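Local coordinates for protein thiamin pyrophosphokinase (Saccharomyces cerevisiae, PDB 1IG0) that transfers a pyrophosphate group from ATP to thiamine, making thiamine diphosphate and AMP, and is the only yeast enzyme able to do so, at residues B[117-122]-B[163-168]; B[66-71]-B[128-133]; B[258-263]-B[275-280]; B[229-234]-B[301-306]. One frame throughout, in Å; residues are numbered along the deposited sequence.

Contact 1: residues B[117-122]-B[163-168]; sequences IKQTTQ and KGIHTL. With VIB (3-(4-amino-2-methyl-pyrimidin-5-ylmethyl)-5-(2-hydroxy-ethyl)-4-methyl-thiazol-3-ium), chain D.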
loop_
_atom_site.group_PDB
_atom_site.type_symbol
_atom_site.label_atom_id
_atom_site.label_comp_id
_atom_site.label_asym_id
_atom_site.label_seq_id
_atom_site.Cartn_x
_atom_site.Cartn_y
_atom_site.Cartn_z
ATOM N N ILE B 117 11.203 -7.672 -25.336
ATOM C CA ILE B 117 12.507 -7.072 -25.078
ATOM C C ILE B 117 13.082 -7.518 -23.740
ATOM O O ILE B 117 12.445 -7.374 -22.696
ATOM C CB ILE B 117 12.410 -5.529 -25.078
ATOM C CG1 ILE B 117 11.843 -5.045 -26.415
ATOM C CG2 ILE B 117 13.782 -4.919 -24.823
ATOM C CD1 ILE B 117 11.532 -3.567 -26.446
ATOM N N LYS B 118 14.298 -8.051 -23.782
ATOM C CA LYS B 118 14.970 -8.519 -22.579
ATOM C C LYS B 118 15.925 -7.458 -22.036
ATOM O O LYS B 118 16.690 -6.850 -22.786
ATOM C CB LYS B 118 15.732 -9.817 -22.881
ATOM C CG LYS B 118 16.462 -10.435 -21.690
ATOM C CD LYS B 118 16.913 -11.855 -22.021
ATOM C CE LYS B 118 17.688 -12.498 -20.880
ATOM N NZ LYS B 118 19.030 -11.881 -20.699
ATOM N N GLN B 119 15.850 -7.231 -20.728
ATOM C CA GLN B 119 16.702 -6.269 -20.029
ATOM C C GLN B 119 17.093 -6.943 -18.717
ATOM O O GLN B 119 16.240 -7.208 -17.870
ATOM C CB GLN B 119 15.938 -4.969 -19.761
ATOM C CG GLN B 119 15.645 -4.159 -21.019
ATOM C CD GLN B 119 16.886 -3.493 -21.588
ATOM O OE1 GLN B 119 17.281 -2.411 -21.151
ATOM N NE2 GLN B 119 17.515 -4.146 -22.559
ATOM N N THR B 120 18.384 -7.211 -18.549
ATOM C CA THR B 120 18.877 -7.913 -17.368
ATOM C C THR B 120 19.273 -7.091 -16.144
ATOM O O THR B 120 19.438 -7.649 -15.059
ATOM C CB THR B 120 20.091 -8.789 -17.730
ATOM O OG1 THR B 120 21.196 -7.950 -18.088
ATOM C CG2 THR B 120 19.762 -9.697 -18.904
ATOM N N THR B 121 19.429 -5.781 -16.298
ATOM C CA THR B 121 19.843 -4.953 -15.169
ATOM C C THR B 121 18.963 -5.119 -13.937
ATOM O O THR B 121 17.735 -5.076 -14.021
ATOM C CB THR B 121 19.880 -3.455 -15.533
ATOM O OG1 THR B 121 20.401 -2.713 -14.424
ATOM C CG2 THR B 121 18.483 -2.947 -15.869
ATOM N N GLN B 122 19.606 -5.317 -12.792
ATOM C CA GLN B 122 18.900 -5.473 -11.531
ATOM C C GLN B 122 18.963 -4.169 -10.743
ATOM O O GLN B 122 18.779 -4.161 -9.527
ATOM C CB GLN B 122 19.521 -6.603 -10.705
ATOM C CG GLN B 122 19.346 -7.989 -11.305
ATOM C CD GLN B 122 17.901 -8.294 -11.647
ATOM O OE1 GLN B 122 17.467 -8.109 -12.785
ATOM N NE2 GLN B 122 17.143 -8.750 -10.657
ATOM N N LYS B 163 21.062 -2.724 -20.117
ATOM C CA LYS B 163 20.270 -1.531 -19.837
ATOM C C LYS B 163 20.015 -0.676 -21.076
ATOM O O LYS B 163 19.847 0.538 -20.975
ATOM C CB LYS B 163 20.998 -0.697 -18.782
ATOM C CG LYS B 163 22.444 -0.405 -19.152
ATOM C CD LYS B 163 23.206 0.235 -18.009
ATOM C CE LYS B 163 24.672 0.410 -18.373
ATOM N NZ LYS B 163 25.460 0.979 -17.246
ATOM N N GLY B 164 19.978 -1.316 -22.240
ATOM C CA GLY B 164 19.754 -0.593 -23.480
ATOM C C GLY B 164 18.575 0.365 -23.489
ATOM O O GLY B 164 18.704 1.506 -23.937
ATOM N N ILE B 165 17.422 -0.085 -23.006
ATOM C CA ILE B 165 16.239 0.769 -22.990
ATOM C C ILE B 165 16.465 2.049 -22.191
ATOM O O ILE B 165 15.977 3.112 -22.569
ATOM C CB ILE B 165 15.010 0.021 -22.420
ATOM C CG1 ILE B 165 14.617 -1.127 -23.355
ATOM C CG2 ILE B 165 13.832 0.980 -22.271
ATOM C CD1 ILE B 165 14.164 -0.678 -24.743
ATOM N N HIS B 166 17.203 1.952 -21.089
ATOM C CA HIS B 166 17.472 3.133 -20.280
ATOM C C HIS B 166 18.475 4.038 -20.984
ATOM O O HIS B 166 18.336 5.259 -20.971
ATOM C CB HIS B 166 18.022 2.759 -18.904
ATOM C CG HIS B 166 18.153 3.929 -17.976
ATOM N ND1 HIS B 166 17.063 4.568 -17.425
ATOM C CD2 HIS B 166 19.243 4.603 -17.534
ATOM C CE1 HIS B 166 17.473 5.581 -16.684
ATOM N NE2 HIS B 166 18.792 5.626 -16.734
ATOM N N THR B 167 19.493 3.438 -21.592
ATOM C CA THR B 167 20.506 4.209 -22.306
ATOM C C THR B 167 19.849 4.982 -23.448
ATOM O O THR B 167 20.102 6.173 -23.635
ATOM C CB THR B 167 21.601 3.288 -22.887
ATOM O OG1 THR B 167 22.172 2.501 -21.835
ATOM C CG2 THR B 167 22.698 4.115 -23.551
ATOM N N LEU B 168 19.002 4.295 -24.209
ATOM C CA LEU B 168 18.301 4.917 -25.326
ATOM C C LEU B 168 17.353 5.995 -24.819
ATOM O O LEU B 168 17.220 7.053 -25.431
ATOM C CB LEU B 168 17.511 3.870 -26.115
ATOM C CG LEU B 168 18.324 2.830 -26.888
ATOM C CD1 LEU B 168 17.389 1.814 -27.528
ATOM C CD2 LEU B 168 19.159 3.528 -27.950
HETATM C CM2 VIB D . 19.910 -0.203 -2.961
HETATM N N4A VIB D . 19.953 -2.923 -7.105
HETATM C CM4 VIB D . 16.530 -6.750 -7.781
HETATM O O1 VIB D . 12.534 -4.548 -9.481
HETATM C C7 VIB D . 13.150 -5.836 -9.462
HETATM C C6 VIB D . 14.616 -5.714 -9.947
HETATM C C2 VIB D . 16.422 -3.151 -7.636
HETATM S S1 VIB D . 15.262 -3.033 -8.992
HETATM C C5 VIB D . 15.391 -4.832 -8.976
HETATM C C4 VIB D . 16.238 -5.272 -8.011
HETATM N N3 VIB D . 16.764 -4.323 -7.323
HETATM C C7A VIB D . 17.725 -4.555 -6.206
HETATM C C4A VIB D . 19.387 -2.656 -5.842
HETATM N N3A VIB D . 19.909 -1.607 -5.057
HETATM C C2A VIB D . 19.357 -1.323 -3.798
HETATM N N1A VIB D . 18.280 -2.093 -3.325
HETATM C C6A VIB D . 17.752 -3.143 -4.105
HETATM C C5A VIB D . 18.302 -3.431 -5.368
#
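The side chain of Gln119 meets the first turn of helix 164-175: the Gln119 and Ile165 side chains cross at about a right angle, and OE1 does the touching. CG lies anti to the carbonyl carbon (chi1 -70°), and a bend at chi2 brings NE2 back to Lys118 O while OE1 faces the helix start. Gln119 OE1 accepts the N-H of Ile165 at 3.0 Å, with an N-H...O angle of 154°, yet the donor sits about 50° above the carbonyl plane and therefore uses no lone pair directly. Gly164 N is nearly as close to Gln119 OE1, at 3.1 Å, but its angle is too poor for a bond. The amide nitrogen is held as well: Gln119 NE2 donates to Lys118 O (2.8 Å) close to the amide plane, and also to Glu160 O, so the rotation of the group is fixed from both ends. Gln119 OE1 thus meets the start of the helix, where Lys163 is the N-cap residue, just beyond edge strand 115-118 of the large mixed sheet in the catalytic domain. Beside the amide oxygen, Gln119 CD rests 3.7 Å from Ile165 CG1. Ile117 adds an apolar touch at the strand end, its CG2 coming 4.2 Å from Ile165 CG1, the two side chains again roughly perpendicular. Further along, Thr121 CB packs on Lys163 CB at 4.4 Å. The loop then reaches bound thiamine, whose amino group N4A donates to the backbone Gln122 O at 3.0 Å, while Trp270 of the second subunit packs on Gln122.

Contact 2: residues B[66-71]-B[128-133]; sequences VCADGA and TKCVNL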
loop_
_atom_site.group_PDB
_atom_site.type_symbol
_atom_site.label_atom_id
_atom_site.label_comp_id
_atom_site.label_asym_id
_atom_site.label_seq_id
_atom_site.Cartn_x
_atom_site.Cartn_y
_atom_site.Cartn_z
ATOM N N VAL B 66 1.341 -2.615 -22.641
ATOM C CA VAL B 66 2.640 -3.145 -22.251
ATOM C C VAL B 66 2.544 -4.080 -21.053
ATOM O O VAL B 66 1.831 -3.801 -20.089
ATOM C CB VAL B 66 3.621 -1.997 -21.907
ATOM C CG1 VAL B 66 4.945 -2.562 -21.414
ATOM C CG2 VAL B 66 3.844 -1.117 -23.131
ATOM N N CYS B 67 3.265 -5.194 -21.131
ATOM C CA CYS B 67 3.302 -6.174 -20.055
ATOM C C CYS B 67 4.681 -6.154 -19.413
ATOM O O CYS B 67 5.697 -6.253 -20.103
ATOM C CB CYS B 67 3.018 -7.580 -20.589
ATOM S SG CYS B 67 1.279 -7.943 -20.882
ATOM N N ALA B 68 4.713 -6.014 -18.092
ATOM C CA ALA B 68 5.975 -5.998 -17.367
ATOM C C ALA B 68 6.383 -7.417 -16.981
ATOM O O ALA B 68 5.860 -7.989 -16.023
ATOM C CB ALA B 68 5.855 -5.129 -16.119
ATOM N N ASP B 69 7.313 -7.976 -17.748
ATOM C CA ASP B 69 7.835 -9.319 -17.515
ATOM C C ASP B 69 6.759 -10.355 -17.192
ATOM O O ASP B 69 6.010 -10.772 -18.072
ATOM C CB ASP B 69 8.873 -9.278 -16.389
ATOM C CG ASP B 69 9.694 -10.551 -16.305
ATOM O OD1 ASP B 69 9.545 -11.417 -17.192
ATOM O OD2 ASP B 69 10.492 -10.682 -15.354
ATOM N N GLY B 70 6.690 -10.765 -15.929
ATOM C CA GLY B 70 5.715 -11.759 -15.512
ATOM C C GLY B 70 4.267 -11.421 -15.818
ATOM O O GLY B 70 3.407 -12.305 -15.838
ATOM N N ALA B 71 3.989 -10.143 -16.054
ATOM C CA ALA B 71 2.634 -9.703 -16.363
ATOM C C ALA B 71 2.082 -10.448 -17.574
ATOM O O ALA B 71 0.867 -10.564 -17.740
ATOM C CB ALA B 71 2.623 -8.207 -16.624
ATOM N N THR B 128 10.137 0.834 -14.250
ATOM C CA THR B 128 10.986 1.838 -14.884
ATOM C C THR B 128 11.350 1.404 -16.298
ATOM O O THR B 128 11.421 2.230 -17.206
ATOM C CB THR B 128 12.277 2.076 -14.078
ATOM O OG1 THR B 128 11.940 2.624 -12.798
ATOM C CG2 THR B 128 13.193 3.049 -14.810
ATOM N N LYS B 129 11.583 0.109 -16.485
ATOM C CA LYS B 129 11.915 -0.413 -17.806
ATOM C C LYS B 129 10.738 -0.158 -18.751
ATOM O O LYS B 129 10.921 0.184 -19.923
ATOM C CB LYS B 129 12.197 -1.918 -17.729
ATOM C CG LYS B 129 13.468 -2.297 -16.977
ATOM C CD LYS B 129 13.664 -3.807 -16.968
ATOM C CE LYS B 129 15.000 -4.201 -16.353
ATOM N NZ LYS B 129 15.116 -3.831 -14.915
ATOM N N CYS B 130 9.527 -0.316 -18.226
ATOM C CA CYS B 130 8.318 -0.113 -19.011
ATOM C C CYS B 130 8.077 1.338 -19.405
ATOM O O CYS B 130 7.841 1.628 -20.575
ATOM C CB CYS B 130 7.098 -0.646 -18.255
ATOM S SG CYS B 130 7.017 -2.448 -18.154
ATOM N N VAL B 131 8.129 2.254 -18.441
ATOM C CA VAL B 131 7.892 3.661 -18.752
ATOM C C VAL B 131 8.955 4.226 -19.693
ATOM O O VAL B 131 8.655 5.079 -20.532
ATOM C CB VAL B 131 7.809 4.529 -17.471
ATOM C CG1 VAL B 131 6.561 4.157 -16.675
ATOM C CG2 VAL B 131 9.051 4.340 -16.627
ATOM N N ASN B 132 10.194 3.764 -19.558
ATOM C CA ASN B 132 11.254 4.225 -20.450
ATOM C C ASN B 132 10.894 3.751 -21.854
ATOM O O ASN B 132 11.001 4.501 -22.824
ATOM C CB ASN B 132 12.612 3.634 -20.051
ATOM C CG ASN B 132 13.261 4.375 -18.896
ATOM O OD1 ASN B 132 14.376 4.049 -18.486
ATOM N ND2 ASN B 132 12.569 5.378 -18.367
ATOM N N LEU B 133 10.468 2.495 -21.946
ATOM C CA LEU B 133 10.070 1.890 -23.211
ATOM C C LEU B 133 8.885 2.632 -23.814
ATOM O O LEU B 133 8.874 2.945 -25.004
ATOM C CB LEU B 133 9.686 0.426 -22.991
ATOM C CG LEU B 133 8.955 -0.272 -24.142
ATOM C CD1 LEU B 133 9.861 -0.350 -25.361
ATOM C CD2 LEU B 133 8.527 -1.666 -23.701
#
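An alpha/beta layer of the catalytic domain is built here: helix 126-139 packs on the parallel strands of the large mixed sheet, its segment 128-133 running nearly antiparallel to strand 64-68, at 157° with the axes 8.9 Å apart. The thiol of Cys130 points at the strand. Its SG, anti to the carbonyl carbon (chi1 -71°), comes to 3.6 Å from Ala68 CB and 3.8 Å from Ala68 CA, and on the Val66 side stands 3.9 Å from Val66 CG1. That same methyl of Val66, anti to the backbone N at chi1 176°, also reaches Leu133 CD2 at 4.3 Å, about one helical turn further along. Val66 and Ala68, two residues apart on the strand, therefore both rest against the thiol, while Cys67 between them points to the other side of the sheet, where it packs on Pro91. Neighbouring strands complete the layer, with Leu42 and Ile95 also touching Cys130. After Ala68 the chain leaves the strand through a type II' turn, closed by Ala71 N to Ala68 O at 2.9 Å. All five touching residues are buried, and the sulfur's closest neighbours across the contact are carbons of Ala68 and Val66; apolar packing, with no polar bond between the segments, joins helix to strand here.

Contact 3: residues B[258-263]-B[275-280]; sequences EATLVK and WPTSVV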
loop_
_atom_site.group_PDB
_atom_site.type_symbol
_atom_site.label_atom_id
_atom_site.label_comp_id
_atom_site.label_asym_id
_atom_site.label_seq_id
_atom_site.Cartn_x
_atom_site.Cartn_y
_atom_site.Cartn_z
ATOM N N GLU B 258 6.439 12.270 1.829
ATOM C CA GLU B 258 6.825 13.566 2.369
ATOM C C GLU B 258 5.641 14.340 2.941
ATOM O O GLU B 258 4.582 14.430 2.321
ATOM C CB GLU B 258 7.547 14.388 1.288
ATOM C CG GLU B 258 6.765 15.544 0.677
ATOM C CD GLU B 258 7.584 16.311 -0.350
ATOM O OE1 GLU B 258 8.802 16.483 -0.129
ATOM O OE2 GLU B 258 7.017 16.751 -1.372
ATOM N N ALA B 259 5.829 14.883 4.139
ATOM C CA ALA B 259 4.791 15.657 4.804
ATOM C C ALA B 259 4.574 16.955 4.047
ATOM O O ALA B 259 5.453 17.413 3.317
ATOM C CB ALA B 259 5.202 15.955 6.235
ATOM N N THR B 260 3.400 17.549 4.216
ATOM C CA THR B 260 3.091 18.801 3.547
ATOM C C THR B 260 2.001 19.541 4.305
ATOM O O THR B 260 1.677 19.198 5.443
ATOM C CB THR B 260 2.640 18.563 2.082
ATOM O OG1 THR B 260 2.491 19.822 1.413
ATOM C CG2 THR B 260 1.320 17.802 2.042
ATOM N N LEU B 261 1.440 20.557 3.667
ATOM C CA LEU B 261 0.397 21.361 4.278
ATOM C C LEU B 261 -0.815 21.426 3.364
ATOM O O LEU B 261 -0.691 21.736 2.180
ATOM C CB LEU B 261 0.925 22.778 4.531
ATOM C CG LEU B 261 -0.016 23.829 5.127
ATOM C CD1 LEU B 261 -0.356 23.473 6.571
ATOM C CD2 LEU B 261 0.656 25.196 5.065
ATOM N N VAL B 262 -1.985 21.108 3.907
ATOM C CA VAL B 262 -3.204 21.187 3.120
ATOM C C VAL B 262 -3.715 22.600 3.353
ATOM O O VAL B 262 -4.396 22.875 4.341
ATOM C CB VAL B 262 -4.266 20.170 3.584
ATOM C CG1 VAL B 262 -5.515 20.303 2.723
ATOM C CG2 VAL B 262 -3.709 18.759 3.484
ATOM N N LYS B 263 -3.355 23.500 2.445
ATOM C CA LYS B 263 -3.754 24.895 2.556
ATOM C C LYS B 263 -5.264 25.059 2.650
ATOM O O LYS B 263 -5.767 25.833 3.469
ATOM C CB LYS B 263 -3.220 25.690 1.365
ATOM C CG LYS B 263 -3.623 27.153 1.389
ATOM C CD LYS B 263 -2.845 27.973 0.377
ATOM C CE LYS B 263 -3.239 29.437 0.465
ATOM N NZ LYS B 263 -3.185 29.916 1.875
ATOM N N TRP B 275 -4.004 23.044 7.338
ATOM C CA TRP B 275 -3.998 21.739 7.988
ATOM C C TRP B 275 -2.755 20.912 7.655
ATOM O O TRP B 275 -2.647 20.356 6.561
ATOM C CB TRP B 275 -5.251 20.987 7.534
ATOM C CG TRP B 275 -5.724 19.895 8.428
ATOM C CD1 TRP B 275 -6.460 20.033 9.569
ATOM C CD2 TRP B 275 -5.558 18.488 8.223
ATOM N NE1 TRP B 275 -6.771 18.799 10.084
ATOM C CE2 TRP B 275 -6.230 17.832 9.277
ATOM C CE3 TRP B 275 -4.909 17.718 7.248
ATOM C CZ2 TRP B 275 -6.270 16.437 9.387
ATOM C CZ3 TRP B 275 -4.952 16.329 7.357
ATOM C CH2 TRP B 275 -5.630 15.705 8.419
ATOM N N PRO B 276 -1.796 20.825 8.592
ATOM C CA PRO B 276 -0.581 20.042 8.334
ATOM C C PRO B 276 -0.927 18.561 8.183
ATOM O O PRO B 276 -1.765 18.043 8.918
ATOM C CB PRO B 276 0.268 20.302 9.578
ATOM C CG PRO B 276 -0.181 21.656 10.026
ATOM C CD PRO B 276 -1.677 21.569 9.857
ATOM N N THR B 277 -0.287 17.879 7.238
ATOM C CA THR B 277 -0.556 16.460 7.032
ATOM C C THR B 277 0.738 15.665 6.890
ATOM O O THR B 277 1.658 16.074 6.178
ATOM C CB THR B 277 -1.446 16.233 5.784
ATOM O OG1 THR B 277 -1.800 14.846 5.691
ATOM C CG2 THR B 277 -0.719 16.669 4.515
ATOM N N SER B 278 0.804 14.529 7.579
ATOM C CA SER B 278 1.988 13.678 7.545
ATOM C C SER B 278 1.701 12.249 7.991
ATOM O O SER B 278 0.959 12.024 8.948
ATOM C CB SER B 278 3.078 14.266 8.443
ATOM O OG SER B 278 4.091 13.309 8.701
ATOM N N VAL B 279 2.297 11.288 7.296
ATOM C CA VAL B 279 2.125 9.881 7.635
ATOM C C VAL B 279 2.798 9.588 8.973
ATOM O O VAL B 279 2.361 8.715 9.722
ATOM C CB VAL B 279 2.745 8.964 6.549
ATOM C CG1 VAL B 279 2.779 7.514 7.030
ATOM C CG2 VAL B 279 1.941 9.072 5.264
ATOM N N VAL B 280 3.856 10.335 9.272
ATOM C CA VAL B 280 4.604 10.147 10.510
ATOM C C VAL B 280 3.860 10.647 11.746
ATOM O O VAL B 280 3.942 10.036 12.812
ATOM C CB VAL B 280 5.980 10.849 10.437
ATOM C CG1 VAL B 280 6.763 10.597 11.720
ATOM C CG2 VAL B 280 6.758 10.341 9.222
#
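The indole of Trp275 presents an edge to Val262: CG2 of the valine lies near the ring plane, 4.1 Å from Trp275 CE3. Arg283 makes a cation-pi contact with the same ring, and bound thiamine touches the side chain, which belongs to the vitamin's pocket. The puckered pyrrolidine ring of Pro276 is met on the other side of the sheet by Leu261, whose CD1 comes 3.9 Å from Pro276 CG. These faces alternate because strands 260-266 and 275-277 pair antiparallel in a mixed five-stranded sheet, with 275-277 at its edge; both segments belong to the vitamin B1 binding region of the sequence. Thr260 and Thr277 form one hydrogen-bonded pair, Val262 and Trp275 the next, and Leu261 and Pro276 the non-hydrogen-bonded pair between them. Thr277 N gives the straightest of the four bonds, to Thr260 O at 3.0 Å and 177°. The two threonine side chains lie side by side and point the same way, their CG2 methyls pressed to 3.4 Å, tighter than usual contact. Each methyl sits between backbone N and carbonyl carbon, with OG1 anti to the N (chi1 -174° in both). Thr260 OG1 bonds to Asp302 and Thr277 OG1 to Arg283 O. At the end of the ladder, Ala259 CB and Ser278 CB are also tight, at 3.5 Å. Four backbone bonds hold the register, consistent with a fixed placement of the Trp275 ring at the thiamine pocket.

Contact 4: residues B[229-234]-B[301-306]; sequences LIKKNG and KDDIIL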
loop_
_atom_site.group_PDB
_atom_site.type_symbol
_atom_site.label_atom_id
_atom_site.label_comp_id
_atom_site.label_asym_id
_atom_site.label_seq_id
_atom_site.Cartn_x
_atom_site.Cartn_y
_atom_site.Cartn_z
ATOM N N LEU B 229 -1.696 11.254 -8.667
ATOM C CA LEU B 229 -1.085 12.402 -8.017
ATOM C C LEU B 229 -1.847 13.700 -8.227
ATOM O O LEU B 229 -2.360 13.972 -9.314
ATOM C CB LEU B 229 0.361 12.565 -8.497
ATOM C CG LEU B 229 1.215 13.621 -7.788
ATOM C CD1 LEU B 229 2.671 13.187 -7.794
ATOM C CD2 LEU B 229 1.044 14.970 -8.464
ATOM N N ILE B 230 -1.918 14.489 -7.160
ATOM C CA ILE B 230 -2.580 15.784 -7.170
ATOM C C ILE B 230 -1.498 16.859 -7.085
ATOM O O ILE B 230 -0.757 16.930 -6.105
ATOM C CB ILE B 230 -3.537 15.923 -5.960
ATOM C CG1 ILE B 230 -4.765 15.032 -6.164
ATOM C CG2 ILE B 230 -3.933 17.380 -5.762
ATOM C CD1 ILE B 230 -5.587 15.390 -7.385
ATOM N N LYS B 231 -1.397 17.684 -8.122
ATOM C CA LYS B 231 -0.399 18.747 -8.146
ATOM C C LYS B 231 -0.692 19.802 -7.082
ATOM O O LYS B 231 -1.845 20.085 -6.757
ATOM C CB LYS B 231 -0.350 19.404 -9.528
ATOM C CG LYS B 231 0.174 18.506 -10.650
ATOM C CD LYS B 231 1.679 18.649 -10.875
ATOM C CE LYS B 231 2.518 17.683 -10.039
ATOM N NZ LYS B 231 3.991 17.884 -10.258
ATOM N N LYS B 232 0.377 20.379 -6.550
ATOM C CA LYS B 232 0.307 21.402 -5.514
ATOM C C LYS B 232 -0.331 22.706 -5.989
ATOM O O LYS B 232 -0.536 22.915 -7.182
ATOM C CB LYS B 232 1.723 21.708 -5.028
ATOM C CG LYS B 232 2.628 22.167 -6.167
ATOM C CD LYS B 232 4.046 22.473 -5.720
ATOM C CE LYS B 232 4.879 22.918 -6.914
ATOM N NZ LYS B 232 6.268 23.291 -6.541
ATOM N N ASN B 233 -0.638 23.572 -5.028
ATOM C CA ASN B 233 -1.196 24.895 -5.287
ATOM C C ASN B 233 -2.607 25.024 -5.861
ATOM O O ASN B 233 -2.951 26.060 -6.430
ATOM C CB ASN B 233 -0.215 25.676 -6.161
ATOM C CG ASN B 233 1.116 25.903 -5.472
ATOM O OD1 ASN B 233 2.137 26.096 -6.129
ATOM N ND2 ASN B 233 1.111 25.891 -4.141
ATOM N N GLY B 234 -3.425 23.988 -5.716
ATOM C CA GLY B 234 -4.791 24.087 -6.200
ATOM C C GLY B 234 -5.182 23.256 -7.403
ATOM O O GLY B 234 -4.862 23.604 -8.539
ATOM N N LYS B 301 0.483 22.391 -0.399
ATOM C CA LYS B 301 1.761 23.077 -0.568
ATOM C C LYS B 301 2.679 22.289 -1.500
ATOM O O LYS B 301 3.433 22.865 -2.285
ATOM C CB LYS B 301 2.433 23.251 0.794
ATOM C CG LYS B 301 3.610 24.205 0.804
ATOM C CD LYS B 301 4.269 24.211 2.172
ATOM C CE LYS B 301 5.114 25.451 2.377
ATOM N NZ LYS B 301 4.267 26.675 2.381
ATOM N N ASP B 302 2.614 20.965 -1.395
ATOM C CA ASP B 302 3.418 20.079 -2.228
ATOM C C ASP B 302 2.499 19.020 -2.824
ATOM O O ASP B 302 1.395 18.805 -2.322
ATOM C CB ASP B 302 4.506 19.394 -1.395
ATOM C CG ASP B 302 5.336 20.378 -0.591
ATOM O OD1 ASP B 302 4.966 20.667 0.565
ATOM O OD2 ASP B 302 6.354 20.870 -1.120
ATOM N N ASP B 303 2.944 18.361 -3.888
ATOM C CA ASP B 303 2.129 17.326 -4.517
ATOM C C ASP B 303 1.783 16.253 -3.494
ATOM O O ASP B 303 2.574 15.959 -2.598
ATOM C CB ASP B 303 2.871 16.657 -5.681
ATOM C CG ASP B 303 3.245 17.629 -6.781
ATOM O OD1 ASP B 303 2.612 18.700 -6.882
ATOM O OD2 ASP B 303 4.168 17.304 -7.560
ATOM N N ILE B 304 0.595 15.675 -3.625
ATOM C CA ILE B 304 0.173 14.609 -2.728
ATOM C C ILE B 304 -0.509 13.523 -3.545
ATOM O O ILE B 304 -0.870 13.740 -4.702
ATOM C CB ILE B 304 -0.826 15.100 -1.654
ATOM C CG1 ILE B 304 -2.148 15.502 -2.309
ATOM C CG2 ILE B 304 -0.228 16.263 -0.878
ATOM C CD1 ILE B 304 -3.314 15.561 -1.327
ATOM N N ILE B 305 -0.679 12.353 -2.942
ATOM C CA ILE B 305 -1.338 11.245 -3.616
ATOM C C ILE B 305 -2.790 11.202 -3.167
ATOM O O ILE B 305 -3.089 11.381 -1.987
ATOM C CB ILE B 305 -0.684 9.894 -3.265
ATOM C CG1 ILE B 305 0.814 9.941 -3.581
ATOM C CG2 ILE B 305 -1.363 8.771 -4.040
ATOM C CD1 ILE B 305 1.138 10.236 -5.039
ATOM N N LEU B 306 -3.691 10.973 -4.114
ATOM C CA LEU B 306 -5.109 10.895 -3.808
ATOM C C LEU B 306 -5.626 9.537 -4.249
ATOM O O LEU B 306 -5.273 9.044 -5.321
ATOM C CB LEU B 306 -5.878 11.992 -4.548
ATOM C CG LEU B 306 -7.381 12.076 -4.286
ATOM C CD1 LEU B 306 -7.628 12.631 -2.895
ATOM C CD2 LEU B 306 -8.027 12.967 -5.326
#
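From its CB, 3.7 Å from both Ile230 O and Leu229 CD2, the side chain of Asp303 crosses toward the loop that follows strand 225-230. CG lies anti to the carbonyl carbon (chi1 -60°), which lays the carboxylate alongside the Lys231 side chain, Asp303 CG standing 3.3 Å from Lys231 CE. At the tip the oxygens divide their work. Asp303 OD1 takes the backbone N-H of Lys232 at 2.8 Å, nearly along its C-O axis, whereas Asp303 OD2 forms a salt bridge with Lys231 NZ, also 2.8 Å, on the syn side but 32° out of the carboxylate plane. Lys231 gets there by folding at chi2 and chi3, and its NZ also bonds Ser210 of helix 196-212. Behind this, strands 225-230 and 304-310 pair antiparallel in the large sheet: Ile230 N reaches Ile304 O at 2.8 Å and 174°, and Ile304 N returns to Ile230 O. On one face Ile230 CG1 packs 3.6 Å from Leu306 CB; on the other Leu229 CB meets Ile305 CD1. Where the regular ladder ends, one carboxylate carries the pairing onward by gripping a backbone N-H and a lysine together, and its negative charge would probably be stabilised by both.

Overall arrangement
The four contacts form two touching pairs; contact 2 lies on the opposite side of the chain's centre from contacts 3 and 4. Contact 2 contains part of helix 126-139, against which contact 1 side chains pack, and both reach the large mixed sheet. Their centres are 11 Å apart, their segments alternate in sequence, and His166 to Asn132 and Thr121 O to Lys129 NZ link them. Contacts 3 and 4, also 11 Å apart, meet through Thr260 and Asp302; contact 3 falls wholly between the two segments of contact 4. Contact 4 reaches the large sheet too, its centre about 26 Å from that of contact 2. Gln122 of one subunit and Trp270 and Ser285 of the other line the same thiamine site, so the homodimer completes it.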